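Local coordinates for protein putidaredoxin reductase (Pseudomonas putida, PDB 1Q1R) that probably passes electrons from NADH through its bound FAD to the iron-sulfur protein putidaredoxin, which supplies the cytochrome P450cam monooxygenase, at residues A[13-18]-A[303-308]; A[262-267]-A[285-290]; A[280-285]-A[307-312]. All coordinates share one frame; numbering follows the deposited sequence.

Interaction 1: residues A[13-18]-A[303-308]; sequences GLAGVE and PNALEQ. With FAD (flavin-adenine dinucleotide), chain C.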
loop_
_atom_site.group_PDB
_atom_site.type_symbol
_atom_site.label_atom_id
_atom_site.label_comp_id
_atom_site.label_asym_id
_atom_site.label_seq_id
_atom_site.Cartn_x
_atom_site.Cartn_y
_atom_site.Cartn_z
ATOM N N GLY A 13 -12.717 1.658 -1.312
ATOM C CA GLY A 13 -11.386 2.218 -1.195
ATOM C C GLY A 13 -11.028 2.663 -2.606
ATOM O O GLY A 13 -11.888 2.634 -3.490
ATOM N N LEU A 14 -9.781 3.065 -2.834
ATOM C CA LEU A 14 -9.350 3.510 -4.159
ATOM C C LEU A 14 -9.645 2.489 -5.260
ATOM O O LEU A 14 -10.120 2.847 -6.337
ATOM C CB LEU A 14 -7.847 3.813 -4.149
ATOM C CG LEU A 14 -7.215 4.222 -5.488
ATOM C CD1 LEU A 14 -7.816 5.532 -6.000
ATOM C CD2 LEU A 14 -5.715 4.375 -5.292
ATOM N N ALA A 15 -9.348 1.223 -4.989
ATOM C CA ALA A 15 -9.570 0.164 -5.970
ATOM C C ALA A 15 -11.019 0.109 -6.441
ATOM O O ALA A 15 -11.290 0.149 -7.643
ATOM C CB ALA A 15 -9.152 -1.182 -5.389
ATOM N N GLY A 16 -11.952 0.026 -5.495
ATOM C CA GLY A 16 -13.358 -0.037 -5.855
ATOM C C GLY A 16 -13.872 1.193 -6.574
ATOM O O GLY A 16 -14.541 1.085 -7.603
ATOM N N VAL A 17 -13.564 2.368 -6.033
ATOM C CA VAL A 17 -14.004 3.629 -6.620
ATOM C C VAL A 17 -13.450 3.836 -8.031
ATOM O O VAL A 17 -14.160 4.325 -8.915
ATOM C CB VAL A 17 -13.593 4.829 -5.717
ATOM C CG1 VAL A 17 -13.837 6.144 -6.433
ATOM C CG2 VAL A 17 -14.393 4.787 -4.410
ATOM N N GLU A 18 -12.186 3.467 -8.240
ATOM C CA GLU A 18 -11.554 3.617 -9.552
ATOM C C GLU A 18 -12.230 2.682 -10.569
ATOM O O GLU A 18 -12.358 3.013 -11.745
ATOM C CB GLU A 18 -10.061 3.304 -9.447
ATOM C CG GLU A 18 -9.253 3.596 -10.705
ATOM C CD GLU A 18 -9.410 5.027 -11.189
ATOM O OE1 GLU A 18 -9.391 5.958 -10.352
ATOM O OE2 GLU A 18 -9.547 5.218 -12.417
ATOM N N PRO A 303 -0.439 2.795 -7.250
ATOM C CA PRO A 303 -0.277 2.474 -8.673
ATOM C C PRO A 303 -0.886 1.119 -9.030
ATOM O O PRO A 303 -1.520 0.970 -10.077
ATOM C CB PRO A 303 1.240 2.505 -8.863
ATOM C CG PRO A 303 1.665 3.563 -7.867
ATOM C CD PRO A 303 0.851 3.172 -6.646
ATOM N N ASN A 304 -0.712 0.138 -8.151
ATOM C CA ASN A 304 -1.259 -1.188 -8.404
ATOM C C ASN A 304 -2.784 -1.153 -8.478
ATOM O O ASN A 304 -3.388 -1.762 -9.365
ATOM C CB ASN A 304 -0.808 -2.166 -7.317
ATOM C CG ASN A 304 -1.350 -3.566 -7.537
ATOM O OD1 ASN A 304 -2.149 -4.070 -6.740
ATOM N ND2 ASN A 304 -0.926 -4.200 -8.625
ATOM N N ALA A 305 -3.410 -0.430 -7.555
ATOM C CA ALA A 305 -4.866 -0.334 -7.545
ATOM C C ALA A 305 -5.365 0.348 -8.812
ATOM O O ALA A 305 -6.352 -0.081 -9.410
ATOM C CB ALA A 305 -5.340 0.441 -6.313
ATOM N N LEU A 306 -4.686 1.414 -9.221
ATOM C CA LEU A 306 -5.085 2.142 -10.418
ATOM C C LEU A 306 -4.970 1.254 -11.660
ATOM O O LEU A 306 -5.912 1.149 -12.449
ATOM C CB LEU A 306 -4.224 3.398 -10.584
ATOM C CG LEU A 306 -4.349 4.444 -9.467
ATOM C CD1 LEU A 306 -3.359 5.591 -9.694
ATOM C CD2 LEU A 306 -5.772 4.972 -9.432
ATOM N N GLU A 307 -3.818 0.610 -11.818
ATOM C CA GLU A 307 -3.581 -0.264 -12.962
ATOM C C GLU A 307 -4.619 -1.383 -13.027
ATOM O O GLU A 307 -5.262 -1.582 -14.059
ATOM C CB GLU A 307 -2.168 -0.854 -12.890
ATOM C CG GLU A 307 -1.877 -1.916 -13.948
ATOM C CD GLU A 307 -0.436 -2.397 -13.927
ATOM O OE1 GLU A 307 0.130 -2.556 -12.826
ATOM O OE2 GLU A 307 0.129 -2.632 -15.014
ATOM N N GLN A 308 -4.796 -2.099 -11.920
ATOM C CA GLN A 308 -5.762 -3.189 -11.879
ATOM C C GLN A 308 -7.196 -2.711 -12.092
ATOM O O GLN A 308 -7.973 -3.352 -12.800
ATOM C CB GLN A 308 -5.655 -3.953 -10.553
ATOM C CG GLN A 308 -4.351 -4.718 -10.406
ATOM C CD GLN A 308 -4.343 -5.687 -9.231
ATOM O OE1 GLN A 308 -3.326 -6.321 -8.952
ATOM N NE2 GLN A 308 -5.475 -5.809 -8.545
HETATM P PA FAD C . -8.798 -0.490 0.929
HETATM O O1A FAD C . -8.567 -1.268 2.169
HETATM O O2A FAD C . -8.331 0.915 0.879
HETATM O O5B FAD C . -10.360 -0.503 0.574
HETATM C C5B FAD C . -11.175 -1.660 0.792
HETATM C C4B FAD C . -12.508 -1.217 1.422
HETATM O O4B FAD C . -13.501 -2.296 1.301
HETATM C C3B FAD C . -12.346 -0.961 2.928
HETATM O O3B FAD C . -13.163 0.155 3.306
HETATM C C2B FAD C . -12.900 -2.219 3.550
HETATM O O2B FAD C . -13.401 -1.947 4.862
HETATM C C1B FAD C . -14.050 -2.533 2.615
HETATM N N9A FAD C . -14.602 -3.908 2.767
HETATM C C8A FAD C . -13.905 -5.047 2.925
HETATM N N7A FAD C . -14.761 -6.069 3.048
HETATM C C5A FAD C . -15.995 -5.579 2.967
HETATM C C6A FAD C . -17.267 -6.150 3.031
HETATM N N6A FAD C . -17.408 -7.460 3.221
HETATM N N1A FAD C . -18.360 -5.355 2.907
HETATM C C2A FAD C . -18.234 -4.033 2.726
HETATM N N3A FAD C . -17.020 -3.466 2.666
HETATM C C4A FAD C . -15.896 -4.213 2.783
HETATM N N1 FAD C . 0.401 3.395 -1.535
HETATM C C2 FAD C . 1.301 4.041 -2.390
HETATM O O2 FAD C . 1.442 3.646 -3.547
HETATM N N3 FAD C . 2.029 5.149 -1.919
HETATM C C4 FAD C . 1.846 5.607 -0.593
HETATM O O4 FAD C . 2.455 6.603 -0.210
HETATM C C4X FAD C . 0.944 4.955 0.263
HETATM N N5 FAD C . 0.720 5.419 1.526
HETATM C C5X FAD C . -0.201 4.854 2.359
HETATM C C6 FAD C . -0.421 5.385 3.647
HETATM C C7 FAD C . -1.393 4.814 4.500
HETATM C C7M FAD C . -1.587 5.392 5.915
HETATM C C8 FAD C . -2.158 3.706 4.055
HETATM C C8M FAD C . -3.242 3.076 4.943
HETATM C C9 FAD C . -1.938 3.177 2.771
HETATM C C9A FAD C . -0.963 3.744 1.922
HETATM N N10 FAD C . -0.737 3.232 0.615
HETATM C C10 FAD C . 0.220 3.850 -0.217
HETATM C "C1'" FAD C . -1.496 2.041 0.125
HETATM C "C2'" FAD C . -2.623 2.469 -0.819
HETATM O "O2'" FAD C . -3.365 3.531 -0.210
HETATM C "C3'" FAD C . -3.556 1.287 -1.137
HETATM O "O3'" FAD C . -2.775 0.198 -1.648
HETATM C "C4'" FAD C . -4.615 1.693 -2.170
HETATM O "O4'" FAD C . -5.386 2.783 -1.661
HETATM C "C5'" FAD C . -5.566 0.534 -2.516
HETATM O "O5'" FAD C . -6.457 0.216 -1.433
HETATM P P FAD C . -7.714 -0.757 -1.724
HETATM O O1P FAD C . -8.818 0.065 -2.263
HETATM O O2P FAD C . -7.228 -1.889 -2.543
HETATM O O3P FAD C . -8.102 -1.345 -0.261
#

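Interaction 2: residues A[262-267]-A[285-290]; sequences VDNGIV and CARFHS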
loop_
_atom_site.group_PDB
_atom_site.type_symbol
_atom_site.label_atom_id
_atom_site.label_comp_id
_atom_site.label_asym_id
_atom_site.label_seq_id
_atom_site.Cartn_x
_atom_site.Cartn_y
_atom_site.Cartn_z
ATOM N N VAL A 262 -8.265 -18.958 -2.788
ATOM C CA VAL A 262 -7.598 -17.960 -1.966
ATOM C C VAL A 262 -6.228 -18.463 -1.530
ATOM O O VAL A 262 -6.035 -19.658 -1.312
ATOM C CB VAL A 262 -8.441 -17.626 -0.712
ATOM C CG1 VAL A 262 -7.634 -16.779 0.258
ATOM C CG2 VAL A 262 -9.703 -16.886 -1.121
ATOM N N ASP A 263 -5.280 -17.541 -1.422
ATOM C CA ASP A 263 -3.922 -17.855 -0.998
ATOM C C ASP A 263 -3.230 -16.532 -0.698
ATOM O O ASP A 263 -2.620 -15.931 -1.581
ATOM C CB ASP A 263 -3.170 -18.598 -2.108
ATOM C CG ASP A 263 -1.754 -18.969 -1.704
ATOM O OD1 ASP A 263 -1.029 -19.538 -2.546
ATOM O OD2 ASP A 263 -1.363 -18.698 -0.547
ATOM N N ASN A 264 -3.326 -16.089 0.552
ATOM C CA ASN A 264 -2.739 -14.819 0.968
ATOM C C ASN A 264 -3.228 -13.788 -0.035
ATOM O O ASN A 264 -2.443 -13.046 -0.618
ATOM C CB ASN A 264 -1.207 -14.873 0.937
ATOM C CG ASN A 264 -0.569 -13.623 1.531
ATOM O OD1 ASN A 264 -1.167 -12.546 1.530
ATOM N ND2 ASN A 264 0.655 -13.760 2.028
ATOM N N GLY A 265 -4.540 -13.768 -0.236
ATOM C CA GLY A 265 -5.143 -12.848 -1.177
ATOM C C GLY A 265 -6.136 -13.600 -2.033
ATOM O O GLY A 265 -6.169 -14.832 -2.014
ATOM N N ILE A 266 -6.958 -12.868 -2.775
ATOM C CA ILE A 266 -7.950 -13.478 -3.646
ATOM C C ILE A 266 -7.321 -13.717 -5.021
ATOM O O ILE A 266 -6.975 -12.774 -5.736
ATOM C CB ILE A 266 -9.189 -12.572 -3.777
ATOM C CG1 ILE A 266 -9.791 -12.335 -2.387
ATOM C CG2 ILE A 266 -10.214 -13.213 -4.707
ATOM C CD1 ILE A 266 -10.984 -11.408 -2.371
ATOM N N VAL A 267 -7.165 -14.988 -5.375
ATOM C CA VAL A 267 -6.558 -15.375 -6.644
ATOM C C VAL A 267 -7.380 -14.968 -7.863
ATOM O O VAL A 267 -8.575 -15.244 -7.940
ATOM C CB VAL A 267 -6.318 -16.905 -6.687
ATOM C CG1 VAL A 267 -5.724 -17.310 -8.032
ATOM C CG2 VAL A 267 -5.391 -17.312 -5.550
ATOM N N CYS A 285 -6.287 -6.653 -2.078
ATOM C CA CYS A 285 -6.769 -8.009 -1.821
ATOM C C CYS A 285 -6.495 -9.021 -2.920
ATOM O O CYS A 285 -6.714 -10.217 -2.724
ATOM C CB CYS A 285 -8.278 -7.990 -1.570
ATOM S SG CYS A 285 -9.286 -7.849 -3.072
ATOM N N ALA A 286 -6.012 -8.556 -4.067
ATOM C CA ALA A 286 -5.787 -9.448 -5.199
ATOM C C ALA A 286 -4.401 -10.050 -5.376
ATOM O O ALA A 286 -3.393 -9.341 -5.410
ATOM C CB ALA A 286 -6.201 -8.737 -6.488
ATOM N N ARG A 287 -4.363 -11.376 -5.480
ATOM C CA ARG A 287 -3.113 -12.081 -5.725
ATOM C C ARG A 287 -3.180 -12.452 -7.202
ATOM O O ARG A 287 -4.059 -13.198 -7.626
ATOM C CB ARG A 287 -2.995 -13.344 -4.871
ATOM C CG ARG A 287 -1.757 -14.178 -5.219
ATOM C CD ARG A 287 -1.398 -15.124 -4.103
ATOM N NE ARG A 287 -0.994 -14.389 -2.910
ATOM C CZ ARG A 287 0.174 -13.774 -2.768
ATOM N NH1 ARG A 287 1.069 -13.809 -3.745
ATOM N NH2 ARG A 287 0.448 -13.123 -1.646
ATOM N N PHE A 288 -2.260 -11.909 -7.988
ATOM C CA PHE A 288 -2.249 -12.161 -9.420
ATOM C C PHE A 288 -0.893 -12.664 -9.893
ATOM O O PHE A 288 0.099 -12.599 -9.168
ATOM C CB PHE A 288 -2.607 -10.875 -10.162
ATOM C CG PHE A 288 -1.579 -9.784 -10.015
ATOM C CD1 PHE A 288 -0.631 -9.565 -11.011
ATOM C CD2 PHE A 288 -1.547 -8.986 -8.871
ATOM C CE1 PHE A 288 0.334 -8.563 -10.870
ATOM C CE2 PHE A 288 -0.583 -7.981 -8.721
ATOM C CZ PHE A 288 0.354 -7.772 -9.722
ATOM N N HIS A 289 -0.855 -13.161 -11.122
ATOM C CA HIS A 289 0.389 -13.664 -11.681
ATOM C C HIS A 289 1.112 -12.579 -12.470
ATOM O O HIS A 289 0.585 -12.045 -13.443
ATOM C CB HIS A 289 0.119 -14.878 -12.576
ATOM C CG HIS A 289 1.357 -15.462 -13.186
ATOM N ND1 HIS A 289 1.884 -15.008 -14.375
ATOM C CD2 HIS A 289 2.198 -16.425 -12.742
ATOM C CE1 HIS A 289 3.002 -15.665 -14.636
ATOM N NE2 HIS A 289 3.214 -16.530 -13.661
ATOM N N SER A 290 2.312 -12.235 -12.024
ATOM C CA SER A 290 3.111 -11.230 -12.710
ATOM C C SER A 290 3.899 -11.935 -13.801
ATOM O O SER A 290 4.743 -12.775 -13.507
ATOM C CB SER A 290 4.091 -10.568 -11.744
ATOM O OG SER A 290 5.019 -9.758 -12.450
#

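Interaction 3: residues A[280-285]-A[307-312]; sequences MAVGDC and EQARKI. With FAD (flavin-adenine dinucleotide), chain C.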
loop_
_atom_site.group_PDB
_atom_site.type_symbol
_atom_site.label_atom_id
_atom_site.label_comp_id
_atom_site.label_asym_id
_atom_site.label_seq_id
_atom_site.Cartn_x
_atom_site.Cartn_y
_atom_site.Cartn_z
ATOM N N MET A 280 -14.697 -10.814 -10.029
ATOM C CA MET A 280 -13.315 -10.365 -10.171
ATOM C C MET A 280 -12.815 -9.808 -8.836
ATOM O O MET A 280 -13.611 -9.532 -7.938
ATOM C CB MET A 280 -13.222 -9.276 -11.248
ATOM C CG MET A 280 -13.711 -9.701 -12.624
ATOM S SD MET A 280 -13.590 -8.384 -13.864
ATOM C CE MET A 280 -14.855 -7.321 -13.352
ATOM N N ALA A 281 -11.498 -9.662 -8.704
ATOM C CA ALA A 281 -10.893 -9.104 -7.494
ATOM C C ALA A 281 -9.935 -8.004 -7.949
ATOM O O ALA A 281 -9.430 -8.051 -9.071
ATOM C CB ALA A 281 -10.145 -10.174 -6.718
ATOM N N VAL A 282 -9.674 -7.024 -7.085
ATOM C CA VAL A 282 -8.808 -5.906 -7.459
ATOM C C VAL A 282 -8.221 -5.182 -6.246
ATOM O O VAL A 282 -8.861 -5.098 -5.197
ATOM C CB VAL A 282 -9.617 -4.891 -8.306
ATOM C CG1 VAL A 282 -10.772 -4.346 -7.485
ATOM C CG2 VAL A 282 -8.731 -3.763 -8.801
ATOM N N GLY A 283 -7.002 -4.663 -6.397
ATOM C CA GLY A 283 -6.365 -3.923 -5.319
ATOM C C GLY A 283 -5.528 -4.722 -4.342
ATOM O O GLY A 283 -4.982 -5.769 -4.682
ATOM N N ASP A 284 -5.423 -4.209 -3.118
ATOM C CA ASP A 284 -4.649 -4.844 -2.056
ATOM C C ASP A 284 -5.036 -6.303 -1.802
ATOM O O ASP A 284 -4.211 -7.091 -1.356
ATOM C CB ASP A 284 -4.821 -4.076 -0.737
ATOM C CG ASP A 284 -4.133 -2.719 -0.739
ATOM O OD1 ASP A 284 -3.707 -2.247 -1.813
ATOM O OD2 ASP A 284 -4.026 -2.120 0.352
ATOM N N CYS A 285 -6.287 -6.653 -2.078
ATOM C CA CYS A 285 -6.769 -8.009 -1.821
ATOM C C CYS A 285 -6.495 -9.021 -2.920
ATOM O O CYS A 285 -6.714 -10.217 -2.724
ATOM C CB CYS A 285 -8.278 -7.990 -1.570
ATOM S SG CYS A 285 -9.286 -7.849 -3.072
ATOM N N GLU A 307 -3.818 0.610 -11.818
ATOM C CA GLU A 307 -3.581 -0.264 -12.962
ATOM C C GLU A 307 -4.619 -1.383 -13.027
ATOM O O GLU A 307 -5.262 -1.582 -14.059
ATOM C CB GLU A 307 -2.168 -0.854 -12.890
ATOM C CG GLU A 307 -1.877 -1.916 -13.948
ATOM C CD GLU A 307 -0.436 -2.397 -13.927
ATOM O OE1 GLU A 307 0.130 -2.556 -12.826
ATOM O OE2 GLU A 307 0.129 -2.632 -15.014
ATOM N N GLN A 308 -4.796 -2.099 -11.920
ATOM C CA GLN A 308 -5.762 -3.189 -11.879
ATOM C C GLN A 308 -7.196 -2.711 -12.092
ATOM O O GLN A 308 -7.973 -3.352 -12.800
ATOM C CB GLN A 308 -5.655 -3.953 -10.553
ATOM C CG GLN A 308 -4.351 -4.718 -10.406
ATOM C CD GLN A 308 -4.343 -5.687 -9.231
ATOM O OE1 GLN A 308 -3.326 -6.321 -8.952
ATOM N NE2 GLN A 308 -5.475 -5.809 -8.545
ATOM N N ALA A 309 -7.546 -1.580 -11.490
ATOM C CA ALA A 309 -8.896 -1.042 -11.629
ATOM C C ALA A 309 -9.178 -0.626 -13.073
ATOM O O ALA A 309 -10.289 -0.795 -13.576
ATOM C CB ALA A 309 -9.084 0.148 -10.689
ATOM N N ARG A 310 -8.171 -0.076 -13.738
ATOM C CA ARG A 310 -8.340 0.346 -15.121
ATOM C C ARG A 310 -8.455 -0.858 -16.057
ATOM O O ARG A 310 -9.183 -0.814 -17.048
ATOM C CB ARG A 310 -7.180 1.263 -15.527
ATOM C CG ARG A 310 -7.373 2.673 -14.987
ATOM C CD ARG A 310 -6.085 3.463 -14.831
ATOM N NE ARG A 310 -6.361 4.751 -14.193
ATOM C CZ ARG A 310 -5.432 5.605 -13.776
ATOM N NH1 ARG A 310 -4.145 5.318 -13.925
ATOM N NH2 ARG A 310 -5.792 6.750 -13.205
ATOM N N LYS A 311 -7.756 -1.937 -15.722
ATOM C CA LYS A 311 -7.789 -3.149 -16.526
ATOM C C LYS A 311 -9.182 -3.777 -16.456
ATOM O O LYS A 311 -9.723 -4.224 -17.471
ATOM C CB LYS A 311 -6.736 -4.138 -16.024
ATOM C CG LYS A 311 -6.618 -5.411 -16.853
ATOM C CD LYS A 311 -5.490 -6.289 -16.340
ATOM C CE LYS A 311 -5.355 -7.567 -17.161
ATOM N NZ LYS A 311 -4.233 -8.430 -16.680
ATOM N N ILE A 312 -9.760 -3.801 -15.256
ATOM C CA ILE A 312 -11.093 -4.359 -15.063
ATOM C C ILE A 312 -12.124 -3.566 -15.861
ATOM O O ILE A 312 -12.966 -4.139 -16.549
ATOM C CB ILE A 312 -11.503 -4.347 -13.571
ATOM C CG1 ILE A 312 -10.737 -5.436 -12.816
ATOM C CG2 ILE A 312 -13.012 -4.536 -13.437
ATOM C CD1 ILE A 312 -11.123 -5.572 -11.356
HETATM P PA FAD C . -8.798 -0.490 0.929
HETATM O O1A FAD C . -8.567 -1.268 2.169
HETATM O O2A FAD C . -8.331 0.915 0.879
HETATM O O5B FAD C . -10.360 -0.503 0.574
HETATM C C5B FAD C . -11.175 -1.660 0.792
HETATM C C4B FAD C . -12.508 -1.217 1.422
HETATM O O4B FAD C . -13.501 -2.296 1.301
HETATM C C3B FAD C . -12.346 -0.961 2.928
HETATM O O3B FAD C . -13.163 0.155 3.306
HETATM C C2B FAD C . -12.900 -2.219 3.550
HETATM O O2B FAD C . -13.401 -1.947 4.862
HETATM C C1B FAD C . -14.050 -2.533 2.615
HETATM N N9A FAD C . -14.602 -3.908 2.767
HETATM C C8A FAD C . -13.905 -5.047 2.925
HETATM N N7A FAD C . -14.761 -6.069 3.048
HETATM C C5A FAD C . -15.995 -5.579 2.967
HETATM C C6A FAD C . -17.267 -6.150 3.031
HETATM N N6A FAD C . -17.408 -7.460 3.221
HETATM N N1A FAD C . -18.360 -5.355 2.907
HETATM C C2A FAD C . -18.234 -4.033 2.726
HETATM N N3A FAD C . -17.020 -3.466 2.666
HETATM C C4A FAD C . -15.896 -4.213 2.783
HETATM N N1 FAD C . 0.401 3.395 -1.535
HETATM C C2 FAD C . 1.301 4.041 -2.390
HETATM O O2 FAD C . 1.442 3.646 -3.547
HETATM N N3 FAD C . 2.029 5.149 -1.919
HETATM C C4 FAD C . 1.846 5.607 -0.593
HETATM O O4 FAD C . 2.455 6.603 -0.210
HETATM C C4X FAD C . 0.944 4.955 0.263
HETATM N N5 FAD C . 0.720 5.419 1.526
HETATM C C5X FAD C . -0.201 4.854 2.359
HETATM C C6 FAD C . -0.421 5.385 3.647
HETATM C C7 FAD C . -1.393 4.814 4.500
HETATM C C7M FAD C . -1.587 5.392 5.915
HETATM C C8 FAD C . -2.158 3.706 4.055
HETATM C C8M FAD C . -3.242 3.076 4.943
HETATM C C9 FAD C . -1.938 3.177 2.771
HETATM C C9A FAD C . -0.963 3.744 1.922
HETATM N N10 FAD C . -0.737 3.232 0.615
HETATM C C10 FAD C . 0.220 3.850 -0.217
HETATM C "C1'" FAD C . -1.496 2.041 0.125
HETATM C "C2'" FAD C . -2.623 2.469 -0.819
HETATM O "O2'" FAD C . -3.365 3.531 -0.210
HETATM C "C3'" FAD C . -3.556 1.287 -1.137
HETATM O "O3'" FAD C . -2.775 0.198 -1.648
HETATM C "C4'" FAD C . -4.615 1.693 -2.170
HETATM O "O4'" FAD C . -5.386 2.783 -1.661
HETATM C "C5'" FAD C . -5.566 0.534 -2.516
HETATM O "O5'" FAD C . -6.457 0.216 -1.433
HETATM P P FAD C . -7.714 -0.757 -1.724
HETATM O O1P FAD C . -8.818 0.065 -2.263
HETATM O O2P FAD C . -7.228 -1.889 -2.543
HETATM O O3P FAD C . -8.102 -1.345 -0.261
#

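Interaction 1: residues A[13-18]-A[303-308]
Leu14 and Ala15, in the first turn of helix 14-25, pack against Ala305 and Leu306 of helix 302-316. The short segments run nearly parallel, 26° apart, with axes 8.7 Å apart at closest approach, and no hydrogen bond joins them. Leu14 straddles the two partners: its CD2 lies 4.1 Å from Ala305 CB, while its CD1 meets Leu306 CD2 at 4.0 Å. With CG opposite the backbone N (chi1 177°), the branch point is set toward the second helix, and the second torsion divides the methyls between the two partners. The CA atoms of Ala15 and Ala305 are 5.0 Å apart, a spacing made possible by two methyl side chains that touch CB to CB. One turn on, Glu18 lays the bent part of its chain across Leu306, whose CD2 is 3.9 Å from Glu18 OE1; this is van der Waals contact, and the carboxylate also has long, weak ion pairs with Arg65 and Arg310.

The two alanines also border the FAD pyrophosphate and the ribityl carbon next to it. Ala15 N donates to FAD O1P at 3.0 Å with an angle of 158°, and Ala305 CB touches FAD C5'. Gly13, the N-cap, and Gly16 fit a Rossmann-type GxGxxG turn. Helix 14-25 follows strand 6-10 of the parallel sheet, while on helix 302-316 Pro303 packs against Trp328 and Trp330 of strand 328-333.

Interaction 2: residues A[262-267]-A[285-290]
Arg287 reaches back along the 262-267 segment and, with Ile266 and Cys285, accounts for most of the buried surface. Its CG is opposite the backbone N (chi1 174°), and a bend at chi3 of -65° turns the guanidinium edge to the backbone carbonyls of the turn before strand 266-267. NE and NH2 both bond to Asn264 O, at 3.0 Å and 3.1 Å, approaching from the same face of the carbonyl plane. The NE donor stands well above that plane, whereas NH2 is tilted only modestly from it. A further bond from NE to Asp263 O is weak, its N-H...O angle being just 120°. The Asn264 side chain lies across NH2, its amide plane steeply inclined to the guanidinium.

Ile266 pairs with Ala286 in a parallel bridge. Ile266 N donates to Cys285 O at 2.7 Å, almost straight and nearly along the C=O axis, and Ile266 O accepts from Arg287 N at 3.0 Å. Beside these bonds, Ile266 CD1 meets Cys285 SG at 4.0 Å. Gly265 has a positive phi, and a beta carbon there would press on Arg287 CB and Cys285 O.

The strands belong to a small mixed sheet completed by 295-298, from which Arg298 also donates to Asn264 O. Three donors from two arginines thus converge on one main-chain oxygen. Carbonyl dipoles are likely to offset part of the arginine charge, and Asp263 OD2, 4.9 Å from Arg287 NE and not in contact with it, may add a longer-range electrostatic term.

Interaction 3: residues A[280-285]-A[307-312]
In the FAD-binding domain of this glutathione reductase fold, strand 279-281 runs into a turn whose Gly283-Asp284 pair meets the cofactor, and the strand end and turn pack against helix 302-316. Asp284 N donates to FAD O2P at 3.0 Å with an angle of 167°. Its side chain takes a second cofactor group: FAD O3' gives a hydrogen bond to Asp284 OD1 at 2.6 Å, so one residue grips both pyrophosphate and ribityl chain. Arg134 forms a salt bridge with the other carboxylate oxygen, OD2, and also bonds to FAD, which would favour a fixed orientation of this carboxylate. Gly283, at phi 90° and with CA 3.5 Å from FAD O2P, lets the main chain pass close beside the phosphate, where a beta carbon would run into FAD O2P.

Behind this polar surface the contact is apolar and buried. Val282 and Ile312 carry most of it, the valine bridging two turns of the helix. Val282 CG2 slots in beside Gln308, 3.5 Å from its CB, close also to the backbone of Ala309. The valine's CB meets Ile312 CD1 obliquely, likewise at 3.5 Å, a tight carbon contact. Ile312 reaches this position because its CG1 is opposite the carbonyl carbon (chi1 -74°), leaving its CG2 branch for Met280. Val282 also touches Ala15 of helix 14-25 and Val107 of strand 105-108, which places it between the central sheet and both helices. Met280 and Ile312 slide past one another in opposite directions. The bend at the end of the methionine chain brings its thioether alongside the isoleucine, with Met280 SD 3.9 Å from Ile312 CG2.

How the interactions relate
Interactions 1 and 3 use the same helix, 302-316, and their centres lie 6 Å apart; the helix meets helix 14-25 in the first and the 280-285 segment in the third. Glu18 CG against Ala309 CB, 3.5 Å apart, joins them directly. Both bind the same FAD phosphate, Ala15 N through O1P and Asp284 N through O2P. Interaction 2 stands farther out, centred 15 Å from interaction 1 and 11 Å from interaction 3, with the Cys285 side chain about 6 Å from FAD. It shares Cys285 with interaction 3, and Ile266 CG2 to Ala281 CB at 3.6 Å packs the small mixed sheet onto the strand leading to the cofactor.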